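Local structure of magnesium transport protein CorA (Methanocaldococcus jannaschii, 4EGW) at residues Ile24-Ile29 and Cys55-Asp60; Leu81-Ile86 and His127-Lys132; Ile98-Pro103 and His160-Ile165; Ile109-Leu114 and Val207-Ser212. The protein carries magnesium ions into the cell as a homopentameric channel of the CorA family that closes when cytoplasmic magnesium is high. One frame throughout, in Å; residues are numbered along the deposited sequence.

In the fold
A single mixed sheet ties the four contacts together, and they illustrate how distant parts of a chain are gathered round such a core. Contact 1 joins strands 28-33 and 51-56 at one edge of the sheet and closes before the others open. The remaining three interleave along the chain, with centres about 10 to 11 Å apart. Contact 2 brings two loops together at the ends of helix 74-80 and strand 122-127. Contacts 3 and 4 lay helices 156-186 and 193-225 on the neighbouring strands 96-104 and 110-119. Contact 1 touches contact 2 but stays about 10 Å from contact 3 at the nearest atoms. All four lie within the cytoplasmic part of a subunit, where they join the sheet to the loops and helices packed against it.

Contact 1: residues Ile24-Ile29 and Cys55-Asp60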
# COMPACT_ATOMS: atom_id res chain seq x y z
N ILE A 24 -7.05 -25.54 -18.25
CA ILE A 24 -6.99 -26.22 -16.96
C ILE A 24 -7.96 -25.54 -15.99
O ILE A 24 -8.42 -24.42 -16.23
CB ILE A 24 -5.52 -26.19 -16.43
CG1 ILE A 24 -4.88 -27.58 -16.46
CG2 ILE A 24 -5.43 -25.57 -15.05
CD1 ILE A 24 -3.40 -27.60 -16.01
N THR A 25 -8.33 -26.24 -14.92
CA THR A 25 -8.84 -25.56 -13.74
C THR A 25 -7.73 -25.68 -12.69
O THR A 25 -7.42 -26.77 -12.23
CB THR A 25 -10.16 -26.19 -13.25
OG1 THR A 25 -11.22 -25.22 -13.33
CG2 THR A 25 -10.04 -26.67 -11.82
N VAL A 26 -7.09 -24.56 -12.36
CA VAL A 26 -5.82 -24.60 -11.63
C VAL A 26 -5.90 -25.34 -10.27
O VAL A 26 -4.95 -25.99 -9.86
CB VAL A 26 -5.18 -23.18 -11.50
CG1 VAL A 26 -4.24 -22.88 -12.67
CG2 VAL A 26 -6.25 -22.12 -11.44
N ILE A 27 -7.03 -25.22 -9.58
CA ILE A 27 -7.30 -26.01 -8.37
C ILE A 27 -6.13 -26.18 -7.40
O ILE A 27 -5.59 -27.27 -7.26
CB ILE A 27 -7.97 -27.36 -8.68
CG1 ILE A 27 -8.22 -28.14 -7.38
CG2 ILE A 27 -7.13 -28.18 -9.64
CD1 ILE A 27 -8.45 -27.28 -6.13
N ALA A 28 -5.76 -25.10 -6.73
CA ALA A 28 -4.67 -25.15 -5.77
C ALA A 28 -5.21 -25.10 -4.35
O ALA A 28 -5.72 -24.08 -3.92
CB ALA A 28 -3.70 -23.98 -6.00
N ILE A 29 -5.09 -26.21 -3.62
CA ILE A 29 -5.51 -26.21 -2.23
C ILE A 29 -4.31 -25.88 -1.35
O ILE A 29 -3.36 -26.66 -1.27
CB ILE A 29 -6.07 -27.57 -1.80
CG1 ILE A 29 -7.20 -28.01 -2.73
CG2 ILE A 29 -6.58 -27.49 -0.37
CD1 ILE A 29 -8.47 -27.23 -2.55
N CYS A 55 -8.80 -22.18 -1.23
CA CYS A 55 -9.09 -23.04 -2.36
C CYS A 55 -9.23 -22.22 -3.63
O CYS A 55 -10.21 -21.50 -3.84
CB CYS A 55 -10.37 -23.82 -2.10
SG CYS A 55 -10.79 -24.90 -3.45
N TYR A 56 -8.24 -22.36 -4.51
CA TYR A 56 -8.23 -21.58 -5.73
C TYR A 56 -8.70 -22.41 -6.92
O TYR A 56 -8.00 -23.32 -7.36
CB TYR A 56 -6.81 -21.05 -6.00
CG TYR A 56 -6.65 -20.39 -7.35
CD1 TYR A 56 -7.74 -19.81 -7.99
CD2 TYR A 56 -5.42 -20.36 -8.00
CE1 TYR A 56 -7.61 -19.21 -9.22
CE2 TYR A 56 -5.28 -19.75 -9.24
CZ TYR A 56 -6.38 -19.18 -9.84
OH TYR A 56 -6.28 -18.58 -11.08
N ASP A 57 -9.89 -22.10 -7.42
CA ASP A 57 -10.35 -22.60 -8.71
C ASP A 57 -10.34 -24.13 -8.82
O ASP A 57 -9.73 -24.69 -9.73
CB ASP A 57 -9.46 -22.00 -9.81
CG ASP A 57 -10.04 -22.17 -11.20
OD1 ASP A 57 -11.27 -22.03 -11.36
OD2 ASP A 57 -9.24 -22.42 -12.13
N PRO A 58 -11.03 -24.81 -7.89
CA PRO A 58 -10.98 -26.28 -7.73
C PRO A 58 -11.72 -27.10 -8.79
O PRO A 58 -12.83 -26.74 -9.16
CB PRO A 58 -11.66 -26.49 -6.38
CG PRO A 58 -12.64 -25.38 -6.29
CD PRO A 58 -11.96 -24.20 -6.92
N LYS A 59 -11.13 -28.22 -9.23
CA LYS A 59 -11.87 -29.19 -10.04
C LYS A 59 -12.80 -29.92 -9.08
O LYS A 59 -12.38 -30.31 -7.99
CB LYS A 59 -10.93 -30.15 -10.80
CG LYS A 59 -9.80 -30.75 -9.97
CD LYS A 59 -8.96 -31.74 -10.79
CE LYS A 59 -7.58 -31.19 -11.13
NZ LYS A 59 -6.65 -31.15 -9.96
N ASP A 60 -14.05 -30.09 -9.46
CA ASP A 60 -15.06 -30.38 -8.44
C ASP A 60 -14.82 -31.73 -7.79
O ASP A 60 -15.48 -32.09 -6.81
CB ASP A 60 -16.50 -30.18 -8.95
CG ASP A 60 -16.89 -31.16 -10.02
OD1 ASP A 60 -15.99 -31.65 -10.72
OD2 ASP A 60 -18.10 -31.43 -10.14
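Ala-28 and Tyr-56 make an antiparallel hydrogen-bonded pair where strand 28-33 begins and strand 51-56 ends. Ala-28 N donates to Tyr-56 O at 2.9 Å, and Tyr-56 N donates back to Ala-28 O at 3.1 Å. Ile-29 and Cys-55 form the adjoining non-hydrogen-bonded pair. Ile-27 also faces Tyr-56, which makes a G1 beta bulge; Ile-27 has a positive phi (42°), in keeping with the first position of such a bulge.

One side-chain bond extends the pairing beyond the strands. Asp-57 has its CG anti to the backbone N (chi1 -166°), and this turns OD2 back to accept from Val-26 N at 3.0 Å. The donor comes from above the carboxylate plane, and the bond is bent.

Apolar and CH-pi contacts fill in around the backbone. CG2 of Val-26 sits over one face of the Tyr-56 ring, 3.7 Å from its centroid and shifted toward the rim near CZ. On the face of the sheet shared by Ile-29 and Cys-55, Ile-29 CD1 meets Cys-55 SG at 3.4 Å. Ile-27 crosses Pro-58 and Lys-59 at about a right angle, with its CG2 3.7 Å from Lys-59 CG. The lysine chain then bends, and its NZ forms a salt bridge with Glu-62.

Helix 60-70 starts just after Lys-59 and receives Cys-55 on Leu-66 and Pro-58 on Leu-63. Toward the inside of the sheet, Cys-55 and Asp-57 bond through their backbones to His-127 of strand 122-127, whose ring meets that of Tyr-56 almost parallel.

Contact 2: residues Leu81-Ile86 and His127-Lys132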
# COMPACT_ATOMS: atom_id res chain seq x y z
N LEU A 81 -17.15 -19.73 -5.20
CA LEU A 81 -16.49 -19.77 -6.49
C LEU A 81 -17.20 -18.93 -7.55
O LEU A 81 -16.80 -18.94 -8.71
CB LEU A 81 -16.36 -21.20 -6.99
CG LEU A 81 -15.30 -22.02 -6.28
CD1 LEU A 81 -15.31 -23.42 -6.82
CD2 LEU A 81 -13.93 -21.38 -6.47
N ASP A 82 -18.26 -18.23 -7.16
CA ASP A 82 -18.94 -17.34 -8.10
C ASP A 82 -18.29 -15.97 -7.96
O ASP A 82 -18.34 -15.35 -6.90
CB ASP A 82 -20.45 -17.28 -7.83
CG ASP A 82 -21.23 -16.63 -8.97
OD1 ASP A 82 -20.63 -15.89 -9.78
OD2 ASP A 82 -22.46 -16.85 -9.05
N GLU A 83 -17.64 -15.53 -9.03
CA GLU A 83 -16.87 -14.30 -8.98
C GLU A 83 -17.72 -13.10 -9.35
O GLU A 83 -17.26 -11.96 -9.30
CB GLU A 83 -15.61 -14.40 -9.85
CG GLU A 83 -15.85 -14.70 -11.32
CD GLU A 83 -15.62 -16.16 -11.67
OE1 GLU A 83 -14.68 -16.45 -12.45
OE2 GLU A 83 -16.37 -17.02 -11.16
N GLN A 84 -18.98 -13.36 -9.73
CA GLN A 84 -19.94 -12.28 -9.92
C GLN A 84 -20.65 -11.91 -8.62
O GLN A 84 -21.27 -10.86 -8.52
CB GLN A 84 -20.97 -12.63 -11.00
CG GLN A 84 -20.44 -12.56 -12.43
CD GLN A 84 -21.55 -12.68 -13.46
OE1 GLN A 84 -22.74 -12.71 -13.13
NE2 GLN A 84 -21.16 -12.74 -14.74
N GLU A 85 -20.52 -12.77 -7.60
CA GLU A 85 -21.22 -12.59 -6.33
C GLU A 85 -20.99 -11.21 -5.71
O GLU A 85 -19.86 -10.74 -5.62
CB GLU A 85 -20.78 -13.65 -5.32
CG GLU A 85 -21.29 -15.05 -5.62
CD GLU A 85 -22.76 -15.22 -5.26
OE1 GLU A 85 -23.31 -16.30 -5.57
OE2 GLU A 85 -23.36 -14.31 -4.67
N ILE A 86 -22.07 -10.59 -5.26
CA ILE A 86 -21.97 -9.31 -4.56
C ILE A 86 -21.44 -9.53 -3.16
O ILE A 86 -21.99 -10.33 -2.41
CB ILE A 86 -23.33 -8.62 -4.45
CG1 ILE A 86 -23.83 -8.21 -5.85
CG2 ILE A 86 -23.24 -7.43 -3.51
CD1 ILE A 86 -22.82 -7.43 -6.69
N HIS A 127 -11.82 -18.98 -3.95
CA HIS A 127 -11.88 -18.11 -5.10
C HIS A 127 -11.65 -18.85 -6.41
O HIS A 127 -10.81 -19.74 -6.48
CB HIS A 127 -10.89 -16.95 -4.97
CG HIS A 127 -9.49 -17.37 -4.64
ND1 HIS A 127 -8.46 -17.31 -5.56
CD2 HIS A 127 -8.94 -17.83 -3.49
CE1 HIS A 127 -7.34 -17.72 -4.99
NE2 HIS A 127 -7.60 -18.04 -3.74
N SER A 128 -12.44 -18.50 -7.42
CA SER A 128 -12.25 -19.01 -8.77
C SER A 128 -11.15 -18.29 -9.55
O SER A 128 -10.55 -18.85 -10.46
CB SER A 128 -13.56 -18.98 -9.54
OG SER A 128 -14.51 -19.84 -8.94
N ASP A 129 -10.92 -17.03 -9.21
CA ASP A 129 -9.85 -16.26 -9.85
C ASP A 129 -8.71 -16.09 -8.85
O ASP A 129 -8.93 -16.04 -7.64
CB ASP A 129 -10.34 -14.88 -10.32
CG ASP A 129 -10.73 -14.87 -11.79
OD1 ASP A 129 -10.15 -15.65 -12.58
OD2 ASP A 129 -11.60 -14.06 -12.17
N LYS A 130 -7.48 -16.01 -9.35
CA LYS A 130 -6.38 -15.74 -8.45
C LYS A 130 -6.72 -14.46 -7.72
O LYS A 130 -7.37 -13.56 -8.26
CB LYS A 130 -5.08 -15.56 -9.21
CG LYS A 130 -3.85 -16.07 -8.48
CD LYS A 130 -3.75 -15.57 -7.02
CE LYS A 130 -4.07 -16.68 -6.01
NZ LYS A 130 -3.21 -16.63 -4.78
N ILE A 131 -6.30 -14.38 -6.46
CA ILE A 131 -6.44 -13.16 -5.69
C ILE A 131 -5.09 -12.77 -5.13
O ILE A 131 -4.50 -13.46 -4.30
CB ILE A 131 -7.49 -13.32 -4.60
CG1 ILE A 131 -8.78 -13.86 -5.22
CG2 ILE A 131 -7.73 -11.99 -3.89
CD1 ILE A 131 -9.97 -13.71 -4.34
N LYS A 132 -4.59 -11.63 -5.60
CA LYS A 132 -3.23 -11.24 -5.34
C LYS A 132 -2.92 -11.30 -3.86
O LYS A 132 -1.80 -11.62 -3.46
CB LYS A 132 -3.01 -9.82 -5.86
CG LYS A 132 -1.57 -9.50 -6.13
CD LYS A 132 -1.07 -10.22 -7.37
CE LYS A 132 0.35 -10.73 -7.14
NZ LYS A 132 1.12 -9.85 -6.21
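Leu-81 overlaps Ser-128 with one branch: its CD2 lies 3.4 Å from Ser-128 N and equally near the carbonyl carbon of His-127. The hydroxyl of the serine is tucked between this branch and the leucine backbone. Ser-128 OG stands beside its own backbone N (chi1 -64°), which directs it at Leu-81 O as a hydrogen-bond donor. The modelled length, 2.5 Å, is too short to be taken literally.

Glu-83 OE2 also lies near Leu-81 O, but both are acceptors and no bond joins them. The glutamate chain bends at chi2, bringing OE2 within 3.8 Å of Ser-128 CB. Beyond the serine two carboxylates approach each other, with Glu-83 OE1 3.9 Å from Asp-129 OD2 and their planes 76° apart. If both are ionised, their closeness may raise the proton affinity of one, although a hydrogen bond between Asp-129 OD2 and Thr-112 OG1 would offset part of the cost.

Each loop is braced internally. Asp-82 OD1 accepts from Gln-84 N at 3.0 Å in an Asx turn, while His-127 ND1 donates to Asp-129 O, again modelled very short, so its exact length is doubtful. Outside the loop, His-127 NE2 is hydrogen-bonded to Asp-54 OD2 of strand 51-56.

The two loops thus meet after helix 74-80 and after strand 122-127. Strand 110-119 lies alongside, with Glu-83 on Thr-112 and Ile-131 on Leu-114, and helix 132-143 starts directly after Ile-131.

Contact 3: residues Ile98-Pro103 and His160-Ile165; sequences IIYKAP and HILNEI
The Tyr-100 ring receives Leu-162 over one face: the leucine CG stands 4.1 Å from the ring centroid, 15° off the normal, as a CH-pi contact. Ile-165 CD1 comes to the same ring obliquely, 3.6 Å from CD2. This is helix-on-sheet packing of an alpha/beta fold, in which helix 156-186 lies across strand 96-104. The local axes are 9.1 Å apart at closest approach and their N-to-C directions differ by 37°. Leu-162 and Ile-165, about one turn apart, lie on the same side of the helix and both meet Tyr-100.

Ile-165 carries the larger share of the helix side, and its two branches go to different partners. CG1 sits beside the backbone N (chi1 -65°), which leaves CG2 anti to that N; CG2 reaches the strand at Ala-102 CB, 3.6 Å away, while CD1 extends toward the tyrosine. The same CG2 is 3.9 Å from Pro-103 CD, so this one methyl bridges two successive strand residues. Leu-162 and Tyr-100 cross obliquely, with the leucine CG about equally far from CZ and CE1. The contact is apolar and buried near the centre of the chain.

Neighbours complete the setting. Helix 193-225 brings Asn-216, Val-219 and Leu-220 against Tyr-100, and Ala-133 of helix 132-143 touches Ile-165. Lys-101 points away from the helix and its NZ bonds Glu-83 O. Its carbonyl is gripped by two side chains, Tyr-169 OH and Asn-216 ND2, while Ile-165 CG2 passes 3.7 Å from that same Lys-101 O.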
# COMPACT_ATOMS: atom_id res chain seq x y z
N ILE A 98 -18.39 -14.68 4.09
CA ILE A 98 -18.13 -13.36 3.55
C ILE A 98 -17.77 -13.46 2.08
O ILE A 98 -16.86 -14.19 1.70
CB ILE A 98 -17.00 -12.60 4.29
CG1 ILE A 98 -17.12 -12.76 5.81
CG2 ILE A 98 -16.97 -11.12 3.86
CD1 ILE A 98 -16.53 -14.04 6.35
N ILE A 99 -18.53 -12.75 1.27
CA ILE A 99 -18.19 -12.54 -0.12
C ILE A 99 -17.45 -11.21 -0.14
O ILE A 99 -17.82 -10.27 0.56
CB ILE A 99 -19.47 -12.44 -1.00
CG1 ILE A 99 -20.36 -13.68 -0.80
CG2 ILE A 99 -19.11 -12.20 -2.48
CD1 ILE A 99 -19.68 -14.99 -1.12
N TYR A 100 -16.39 -11.13 -0.93
CA TYR A 100 -15.65 -9.89 -0.97
C TYR A 100 -15.09 -9.68 -2.36
O TYR A 100 -14.77 -10.65 -3.05
CB TYR A 100 -14.53 -9.96 0.05
CG TYR A 100 -14.21 -8.64 0.69
CD1 TYR A 100 -15.02 -8.11 1.68
CD2 TYR A 100 -13.08 -7.93 0.31
CE1 TYR A 100 -14.71 -6.90 2.27
CE2 TYR A 100 -12.76 -6.72 0.90
CZ TYR A 100 -13.58 -6.21 1.88
OH TYR A 100 -13.27 -5.01 2.47
N LYS A 101 -14.99 -8.42 -2.77
CA LYS A 101 -14.44 -8.09 -4.08
C LYS A 101 -12.97 -7.70 -3.98
O LYS A 101 -12.61 -6.73 -3.32
CB LYS A 101 -15.22 -6.96 -4.75
CG LYS A 101 -16.54 -7.40 -5.35
CD LYS A 101 -16.40 -7.92 -6.77
CE LYS A 101 -17.71 -8.47 -7.23
NZ LYS A 101 -17.57 -8.98 -8.61
N ALA A 102 -12.14 -8.46 -4.68
CA ALA A 102 -10.72 -8.20 -4.71
C ALA A 102 -10.32 -7.85 -6.14
O ALA A 102 -10.93 -8.33 -7.10
CB ALA A 102 -9.98 -9.41 -4.25
N PRO A 103 -9.29 -7.00 -6.28
CA PRO A 103 -8.78 -6.65 -7.61
C PRO A 103 -8.41 -7.90 -8.42
O PRO A 103 -7.95 -8.89 -7.87
CB PRO A 103 -7.53 -5.81 -7.29
CG PRO A 103 -7.78 -5.27 -5.93
CD PRO A 103 -8.49 -6.38 -5.21
N HIS A 160 -7.02 -9.43 7.99
CA HIS A 160 -5.77 -9.33 7.23
C HIS A 160 -5.96 -9.58 5.76
O HIS A 160 -5.53 -8.80 4.92
CB HIS A 160 -4.71 -10.25 7.81
CG HIS A 160 -3.92 -9.60 8.90
ND1 HIS A 160 -3.81 -8.23 9.01
CD2 HIS A 160 -3.23 -10.12 9.94
CE1 HIS A 160 -3.07 -7.94 10.06
NE2 HIS A 160 -2.71 -9.07 10.64
N ILE A 161 -6.61 -10.69 5.45
CA ILE A 161 -6.96 -10.95 4.08
C ILE A 161 -7.70 -9.72 3.57
O ILE A 161 -7.31 -9.13 2.57
CB ILE A 161 -7.84 -12.19 3.98
CG1 ILE A 161 -7.36 -13.24 4.99
CG2 ILE A 161 -7.81 -12.73 2.57
CD1 ILE A 161 -8.26 -14.45 5.11
N LEU A 162 -8.75 -9.32 4.28
CA LEU A 162 -9.53 -8.16 3.87
C LEU A 162 -8.60 -6.97 3.68
O LEU A 162 -8.70 -6.22 2.71
CB LEU A 162 -10.60 -7.84 4.90
CG LEU A 162 -11.95 -8.53 4.67
CD1 LEU A 162 -11.79 -9.97 4.20
CD2 LEU A 162 -12.84 -8.46 5.91
N ASN A 163 -7.67 -6.83 4.61
CA ASN A 163 -6.70 -5.76 4.52
C ASN A 163 -5.84 -5.90 3.28
O ASN A 163 -5.74 -4.97 2.49
CB ASN A 163 -5.80 -5.74 5.74
CG ASN A 163 -5.21 -4.38 5.98
OD1 ASN A 163 -5.86 -3.35 5.72
ND2 ASN A 163 -3.98 -4.34 6.47
N GLU A 164 -5.19 -7.05 3.13
CA GLU A 164 -4.35 -7.26 1.97
C GLU A 164 -5.12 -6.99 0.71
O GLU A 164 -4.60 -6.38 -0.22
CB GLU A 164 -3.75 -8.66 1.93
CG GLU A 164 -2.40 -8.76 2.63
CD GLU A 164 -1.46 -7.64 2.25
OE1 GLU A 164 -1.39 -7.29 1.04
OE2 GLU A 164 -0.79 -7.09 3.16
N ILE A 165 -6.37 -7.42 0.67
CA ILE A 165 -7.18 -7.13 -0.51
C ILE A 165 -7.22 -5.63 -0.64
O ILE A 165 -6.75 -5.07 -1.63
CB ILE A 165 -8.60 -7.65 -0.36
CG1 ILE A 165 -8.60 -9.17 -0.27
CG2 ILE A 165 -9.46 -7.18 -1.52
CD1 ILE A 165 -9.99 -9.75 -0.15

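Contact 4: residues Ile109-Leu114 and Val207-Ser212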
# COMPACT_ATOMS: atom_id res chain seq x y z
N ILE A 109 -7.55 -4.30 -15.79
CA ILE A 109 -7.90 -4.69 -14.43
C ILE A 109 -9.38 -4.56 -14.13
O ILE A 109 -10.04 -3.62 -14.58
CB ILE A 109 -7.13 -3.86 -13.39
CG1 ILE A 109 -5.62 -4.04 -13.55
CG2 ILE A 109 -7.56 -4.25 -11.99
CD1 ILE A 109 -5.03 -3.27 -14.72
N THR A 110 -9.91 -5.50 -13.35
CA THR A 110 -11.27 -5.43 -12.83
C THR A 110 -11.26 -6.07 -11.44
O THR A 110 -10.19 -6.26 -10.87
CB THR A 110 -12.32 -6.12 -13.76
OG1 THR A 110 -12.06 -7.53 -13.84
CG2 THR A 110 -12.31 -5.50 -15.16
N THR A 111 -12.43 -6.36 -10.87
CA THR A 111 -12.46 -7.05 -9.59
C THR A 111 -13.22 -8.35 -9.71
O THR A 111 -13.93 -8.59 -10.69
CB THR A 111 -13.12 -6.22 -8.50
OG1 THR A 111 -14.51 -6.08 -8.79
CG2 THR A 111 -12.46 -4.87 -8.39
N THR A 112 -13.04 -9.21 -8.71
CA THR A 112 -13.53 -10.57 -8.75
C THR A 112 -13.87 -11.00 -7.32
O THR A 112 -13.19 -10.61 -6.37
CB THR A 112 -12.44 -11.51 -9.30
OG1 THR A 112 -13.00 -12.79 -9.66
CG2 THR A 112 -11.33 -11.71 -8.27
N SER A 113 -14.92 -11.79 -7.17
CA SER A 113 -15.39 -12.17 -5.85
C SER A 113 -14.74 -13.43 -5.29
O SER A 113 -14.43 -14.39 -6.02
CB SER A 113 -16.91 -12.30 -5.82
OG SER A 113 -17.54 -11.03 -5.88
N LEU A 114 -14.51 -13.40 -3.99
CA LEU A 114 -14.12 -14.60 -3.29
C LEU A 114 -15.06 -14.80 -2.12
O LEU A 114 -15.51 -13.84 -1.51
CB LEU A 114 -12.68 -14.53 -2.80
CG LEU A 114 -12.14 -13.32 -2.05
CD1 LEU A 114 -13.23 -12.43 -1.53
CD2 LEU A 114 -11.25 -13.78 -0.91
N VAL A 207 -14.61 1.85 -12.67
CA VAL A 207 -15.99 1.46 -12.47
C VAL A 207 -16.11 0.22 -11.58
O VAL A 207 -16.96 0.18 -10.69
CB VAL A 207 -16.69 1.20 -13.82
CG1 VAL A 207 -18.16 0.88 -13.60
CG2 VAL A 207 -16.55 2.40 -14.74
N TYR A 208 -15.28 -0.79 -11.84
CA TYR A 208 -15.29 -2.06 -11.10
C TYR A 208 -14.84 -1.83 -9.67
O TYR A 208 -15.43 -2.35 -8.72
CB TYR A 208 -14.38 -3.11 -11.78
CG TYR A 208 -15.07 -4.02 -12.80
CD1 TYR A 208 -15.70 -5.20 -12.39
CD2 TYR A 208 -15.08 -3.71 -14.15
CE1 TYR A 208 -16.34 -6.03 -13.32
CE2 TYR A 208 -15.72 -4.53 -15.08
CZ TYR A 208 -16.35 -5.69 -14.66
OH TYR A 208 -16.97 -6.51 -15.59
N PHE A 209 -13.76 -1.06 -9.53
CA PHE A 209 -13.27 -0.72 -8.21
C PHE A 209 -14.31 0.01 -7.41
O PHE A 209 -14.50 -0.25 -6.23
CB PHE A 209 -12.03 0.15 -8.31
CG PHE A 209 -10.77 -0.63 -8.50
CD1 PHE A 209 -10.82 -1.97 -8.84
CD2 PHE A 209 -9.53 -0.02 -8.32
CE1 PHE A 209 -9.66 -2.69 -9.02
CE2 PHE A 209 -8.36 -0.74 -8.50
CZ PHE A 209 -8.42 -2.07 -8.84
N HIS A 210 -14.99 0.94 -8.04
CA HIS A 210 -15.86 1.80 -7.26
C HIS A 210 -17.05 1.01 -6.76
O HIS A 210 -17.38 1.03 -5.57
CB HIS A 210 -16.29 3.00 -8.07
CG HIS A 210 -16.78 4.12 -7.22
ND1 HIS A 210 -18.12 4.30 -6.91
CD2 HIS A 210 -16.11 5.11 -6.58
CE1 HIS A 210 -18.25 5.36 -6.13
NE2 HIS A 210 -17.05 5.87 -5.92
N LYS A 211 -17.68 0.30 -7.68
CA LYS A 211 -18.73 -0.65 -7.34
C LYS A 211 -18.22 -1.58 -6.23
O LYS A 211 -18.88 -1.76 -5.20
CB LYS A 211 -19.08 -1.48 -8.57
CG LYS A 211 -20.54 -1.52 -8.94
CD LYS A 211 -20.76 -2.55 -10.05
CE LYS A 211 -22.22 -2.93 -10.23
NZ LYS A 211 -22.34 -4.18 -11.04
N SER A 212 -17.03 -2.15 -6.45
CA SER A 212 -16.48 -3.17 -5.55
C SER A 212 -16.22 -2.60 -4.17
O SER A 212 -16.65 -3.18 -3.17
CB SER A 212 -15.16 -3.73 -6.11
OG SER A 212 -15.40 -4.73 -7.08
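Thr-110 places its CB over the centre of one face of the Tyr-208 ring, 3.6 Å from the centroid and 12° off the normal. The two side chains run side by side and point the same way, a CH-pi contact that the threonine CG2 extends to Tyr-208 CD2 at 3.4 Å. Helix 193-225 is here packed against the start of strand 110-119 in the alpha/beta fold; the local axes of strand and helix come within 7.0 Å at their closest.

Thr-111 points at the helix and divides its branches between two residues. CG2 meets the edge of the Phe-209 ring, near its plane, 3.4 Å from CD1. OG1, set between the backbone N and carbonyl carbon (chi1 68°), shares a hydrogen bond with Ser-212 OG, though the modelled separation is too short to trust. Ile-109 CG2 approaches the far end of the phenylalanine obliquely, 3.9 Å from CZ.

Further out, Phe-209 makes an edge-to-face contact with Tyr-169 of helix 156-186. Lys-101 from the adjoining strand touches Thr-111 and Ser-212 together. The threonine over the tyrosine is steadied by a hydrogen bond between Thr-110 OG1 and Glu-106 OE2, and Thr-205 OG1, about one helical turn before Tyr-208, donates to Ile-109 O.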